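Local coordinates for G-protein alpha subunit Galpha7 (Naegleria fowleri, PDB 6NE6) that probably binds and hydrolyses GTP as the alpha subunit of a heterotrimeric G protein, switching signalling on and off, at residues S72-E75 and N76-A80; D276-A279 and A280-F283. One frame throughout, in Å; residues are numbered along the deposited sequence.

Contact 1: residues S72-E75 and N76-A80; sequences STEE and NRQRA. With EDO (1,2-ethanediol), chain E.
Glu-75 and Arg-79, one turn apart, and Glu-74 with Arg-77 lace together the N-terminal turn of helix 74-89, which Thr-73 opens as N-cap: its OG1 accepts from Asn-76 N at 3.1 Å. The two glutamates are gripped differently. Arg-79 comes end-on, NH1 2.7 Å and NH2 3.0 Å from the same oxygen, Glu-75 OE2, which meets both on its anti side with the carboxylate turned 78° from the guanidinium plane. Asn-76 OD1 takes a further bond from NH1 within that plane, and NE pairs with Asp-105 of helix 100-109, so partners round its edge fix the rotation of the guanidinium. Asn-76 also sends ND2 to Glu-112, the acceptor that Ser-72 OG uses too, which ties the start of this helix to the chain just beyond helix 100-109. Glu-74 is met side-on by Arg-77, one nitrogen to each oxygen. Glu-74 has its CG trans to the backbone N, and its chain then bends at chi2 (68°), bringing the carboxylate alongside the guanidinium. Arg-77 NE reaches Glu-74 OE1 almost straight (177°), from above the carboxylate plane; the same OE1 accepts from O1 of an ethanediol at 2.7 Å.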
loop_
_atom_site.group_PDB
_atom_site.type_symbol
_atom_site.label_atom_id
_atom_site.label_comp_id
_atom_site.label_asym_id
_atom_site.label_seq_id
_atom_site.Cartn_x
_atom_site.Cartn_y
_atom_site.Cartn_z
ATOM N N SER A 72 -4.788 0.127 -31.662
ATOM C CA SER A 72 -4.163 -0.205 -32.946
ATOM C C SER A 72 -5.096 -0.932 -33.914
ATOM O O SER A 72 -4.963 -0.760 -35.130
ATOM C CB SER A 72 -2.914 -1.053 -32.714
ATOM O OG SER A 72 -3.253 -2.343 -32.246
ATOM N N THR A 73 -6.007 -1.767 -33.416
ATOM C CA THR A 73 -6.820 -2.622 -34.274
ATOM C C THR A 73 -8.265 -2.590 -33.809
ATOM O O THR A 73 -8.558 -2.317 -32.642
ATOM C CB THR A 73 -6.348 -4.088 -34.276
ATOM O OG1 THR A 73 -6.469 -4.621 -32.958
ATOM C CG2 THR A 73 -4.898 -4.207 -34.728
ATOM N N GLU A 74 -9.172 -2.881 -34.747
ATOM C CA GLU A 74 -10.582 -2.987 -34.388
ATOM C C GLU A 74 -10.805 -4.125 -33.404
ATOM O O GLU A 74 -11.646 -4.024 -32.506
ATOM C CB GLU A 74 -11.444 -3.190 -35.636
ATOM C CG GLU A 74 -12.930 -3.315 -35.318
ATOM C CD GLU A 74 -13.545 -2.020 -34.786
ATOM O OE1 GLU A 74 -12.902 -0.950 -34.889
ATOM O OE2 GLU A 74 -14.682 -2.072 -34.267
ATOM N N GLU A 75 -10.056 -5.220 -33.556
ATOM C CA GLU A 75 -10.175 -6.326 -32.612
ATOM C C GLU A 75 -9.869 -5.882 -31.182
ATOM O O GLU A 75 -10.619 -6.198 -30.250
ATOM C CB GLU A 75 -9.254 -7.470 -33.033
ATOM C CG GLU A 75 -9.263 -8.629 -32.074
ATOM C CD GLU A 75 -8.176 -9.651 -32.380
ATOM O OE1 GLU A 75 -7.863 -9.870 -33.570
ATOM O OE2 GLU A 75 -7.626 -10.232 -31.419
ATOM N N ASN A 76 -8.758 -5.162 -30.977
ATOM C CA ASN A 76 -8.445 -4.696 -29.625
ATOM C C ASN A 76 -9.385 -3.586 -29.166
ATOM O O ASN A 76 -9.622 -3.436 -27.958
ATOM C CB ASN A 76 -6.991 -4.225 -29.542
ATOM C CG ASN A 76 -6.033 -5.361 -29.299
ATOM O OD1 ASN A 76 -6.448 -6.512 -29.157
ATOM N ND2 ASN A 76 -4.744 -5.053 -29.262
ATOM N N ARG A 77 -9.928 -2.801 -30.102
ATOM C CA ARG A 77 -10.900 -1.793 -29.708
ATOM C C ARG A 77 -12.169 -2.448 -29.174
ATOM O O ARG A 77 -12.728 -2.005 -28.165
ATOM C CB ARG A 77 -11.237 -0.877 -30.882
ATOM C CG ARG A 77 -11.886 0.433 -30.429
ATOM C CD ARG A 77 -12.549 1.181 -31.573
ATOM N NE ARG A 77 -13.561 0.357 -32.226
ATOM C CZ ARG A 77 -14.785 0.155 -31.747
ATOM N NH1 ARG A 77 -15.154 0.720 -30.605
ATOM N NH2 ARG A 77 -15.640 -0.614 -32.410
ATOM N N GLN A 78 -12.629 -3.506 -29.836
ATOM C CA GLN A 78 -13.837 -4.184 -29.377
ATOM C C GLN A 78 -13.573 -4.922 -28.077
ATOM O O GLN A 78 -14.437 -4.985 -27.197
ATOM C CB GLN A 78 -14.338 -5.137 -30.462
ATOM C CG GLN A 78 -14.878 -4.412 -31.685
ATOM C CD GLN A 78 -15.107 -5.330 -32.874
ATOM O OE1 GLN A 78 -14.620 -6.462 -32.907
ATOM N NE2 GLN A 78 -15.846 -4.840 -33.862
ATOM N N ARG A 79 -12.366 -5.462 -27.937
ATOM C CA ARG A 79 -11.952 -6.095 -26.694
ATOM C C ARG A 79 -11.946 -5.087 -25.548
ATOM O O ARG A 79 -12.422 -5.376 -24.442
ATOM C CB ARG A 79 -10.574 -6.716 -26.928
ATOM C CG ARG A 79 -10.004 -7.566 -25.842
ATOM C CD ARG A 79 -8.757 -8.283 -26.378
ATOM N NE ARG A 79 -9.105 -9.499 -27.113
ATOM C CZ ARG A 79 -8.675 -9.810 -28.333
ATOM N NH1 ARG A 79 -7.841 -9.007 -28.996
ATOM N NH2 ARG A 79 -9.080 -10.950 -28.897
ATOM N N ALA A 80 -11.456 -3.879 -25.811
ATOM C CA ALA A 80 -11.467 -2.838 -24.794
ATOM C C ALA A 80 -12.892 -2.454 -24.418
ATOM O O ALA A 80 -13.191 -2.244 -23.233
ATOM C CB ALA A 80 -10.686 -1.619 -25.288
HETATM C C1 EDO E . -9.633 0.967 -34.427
HETATM O O1 EDO E . -10.703 0.528 -35.274
HETATM C C2 EDO E . -8.302 0.666 -35.106
HETATM O O2 EDO E . -8.222 1.378 -36.344
#

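Contact 2: residues D276-A279 and A280-F283; sequences DPDA and AKEF
The first turn of helix 277-291 starts at an aspartate N-cap, and an i to i+3 salt bridge on its surface joins Asp-278 to Lys-281. The two side chains run side by side in the same direction, and Lys-281 NZ comes to 3.0 Å from Asp-278 OD1, arriving from above the carboxylate plane, 44° out of it. Lys-281 has its CG between the backbone N and the carbonyl carbon (chi1 76°), from where the rest of the chain runs out extended. On the way its CG passes 3.4 Å from Pro-277 O, so the aliphatic part lies against the carbonyls of the first turn before the ammonium reaches the aspartate. That ammonium has further partners: NZ is hydrogen-bonded to His-250, and it makes a cation-pi contact with Phe-302, on strand 297-302.

In the Ras-like GTPase domain expected of a G-protein alpha subunit, helices flank a central beta-sheet, and this one packs beside helix 250-258. Pro-277 touches Val-254 and Ile-257 there. Ala-280 is buried against Phe-253 and Leu-263, its small CB 3.5 Å from Asp-276 O. The cap itself is made by Asp-276 OD1, which takes the N-H of Ala-279 at 3.0 Å in a nearly straight bond (175°), although the donor stands well above the carboxylate plane. A negative group at this end would be expected to suit the helix dipole. The backbone then settles into the regular i to i+4 pattern, beginning with Ala-280 N to Asp-276 O and Lys-281 N to Pro-277 O. One turn on, Phe-283 N bonds to Ala-279 O at 3.2 Å, and the phenyl ring swings away from the first turn to meet Tyr-270 edge to face.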
loop_
_atom_site.group_PDB
_atom_site.type_symbol
_atom_site.label_atom_id
_atom_site.label_comp_id
_atom_site.label_asym_id
_atom_site.label_seq_id
_atom_site.Cartn_x
_atom_site.Cartn_y
_atom_site.Cartn_z
ATOM N N ASP A 276 18.671 11.384 -8.775
ATOM C CA ASP A 276 19.425 11.084 -7.553
ATOM C C ASP A 276 18.430 10.726 -6.456
ATOM O O ASP A 276 17.876 11.629 -5.799
ATOM C CB ASP A 276 20.274 12.287 -7.142
ATOM C CG ASP A 276 21.208 11.999 -5.969
ATOM O OD1 ASP A 276 20.903 11.145 -5.105
ATOM O OD2 ASP A 276 22.262 12.662 -5.902
ATOM N N PRO A 277 18.154 9.440 -6.227
ATOM C CA PRO A 277 17.116 9.085 -5.249
ATOM C C PRO A 277 17.480 9.438 -3.826
ATOM O O PRO A 277 16.583 9.724 -3.021
ATOM C CB PRO A 277 16.966 7.565 -5.416
ATOM C CG PRO A 277 17.591 7.244 -6.751
ATOM C CD PRO A 277 18.652 8.268 -6.975
ATOM N N ASP A 278 18.766 9.392 -3.477
ATOM C CA ASP A 278 19.142 9.652 -2.093
ATOM C C ASP A 278 18.968 11.124 -1.751
ATOM O O ASP A 278 18.453 11.462 -0.677
ATOM C CB ASP A 278 20.579 9.187 -1.850
ATOM C CG ASP A 278 20.693 7.670 -1.775
ATOM O OD1 ASP A 278 19.643 6.990 -1.722
ATOM O OD2 ASP A 278 21.826 7.157 -1.767
ATOM N N ALA A 279 19.371 12.015 -2.657
ATOM C CA ALA A 279 19.137 13.436 -2.433
ATOM C C ALA A 279 17.648 13.733 -2.360
ATOM O O ALA A 279 17.202 14.514 -1.508
ATOM C CB ALA A 279 19.799 14.265 -3.537
ATOM N N ALA A 280 16.861 13.095 -3.230
ATOM C CA ALA A 280 15.429 13.352 -3.265
ATOM C C ALA A 280 14.735 12.802 -2.023
ATOM O O ALA A 280 13.861 13.464 -1.454
ATOM C CB ALA A 280 14.825 12.759 -4.538
ATOM N N LYS A 281 15.122 11.609 -1.561
ATOM C CA LYS A 281 14.427 11.077 -0.395
ATOM C C LYS A 281 14.812 11.834 0.866
ATOM O O LYS A 281 13.988 11.965 1.782
ATOM C CB LYS A 281 14.678 9.570 -0.232
ATOM C CG LYS A 281 16.048 9.198 0.320
ATOM C CD LYS A 281 16.269 7.690 0.199
ATOM C CE LYS A 281 17.581 7.264 0.829
ATOM N NZ LYS A 281 17.936 5.853 0.443
ATOM N N GLU A 282 16.038 12.363 0.929
ATOM C CA GLU A 282 16.411 13.161 2.092
ATOM C C GLU A 282 15.595 14.444 2.151
ATOM O O GLU A 282 15.168 14.865 3.234
ATOM C CB GLU A 282 17.907 13.456 2.067
ATOM C CG GLU A 282 18.763 12.215 2.314
ATOM C CD GLU A 282 18.532 11.596 3.684
ATOM O OE1 GLU A 282 18.340 12.357 4.658
ATOM O OE2 GLU A 282 18.543 10.349 3.783
ATOM N N PHE A 283 15.337 15.053 0.986
ATOM C CA PHE A 283 14.481 16.234 0.925
ATOM C C PHE A 283 13.077 15.922 1.416
ATOM O O PHE A 283 12.480 16.713 2.156
ATOM C CB PHE A 283 14.442 16.767 -0.508
ATOM C CG PHE A 283 13.571 17.983 -0.699
ATOM C CD1 PHE A 283 14.085 19.254 -0.498
ATOM C CD2 PHE A 283 12.258 17.854 -1.129
ATOM C CE1 PHE A 283 13.297 20.380 -0.698
ATOM C CE2 PHE A 283 11.465 18.975 -1.324
ATOM C CZ PHE A 283 11.994 20.238 -1.113
#

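In the fold
Contacts 1 and 2 are two versions of one principle, a helix start secured by a capping side chain and by salt bridging along the first turns, at spacings of three and four residues in contact 1 and of three in contact 2. Their centres lie 42 Å apart and their nearest atoms about 34 Å, so neither touches the other. The centre of contact 1 lies about 32 Å from the centre of the chain, among helices consistent with the helical domain of a G-protein alpha subunit; that of contact 2 lies about 21 Å from it, on a helix beside the six-stranded sheet. No nucleotide is bound in this entry.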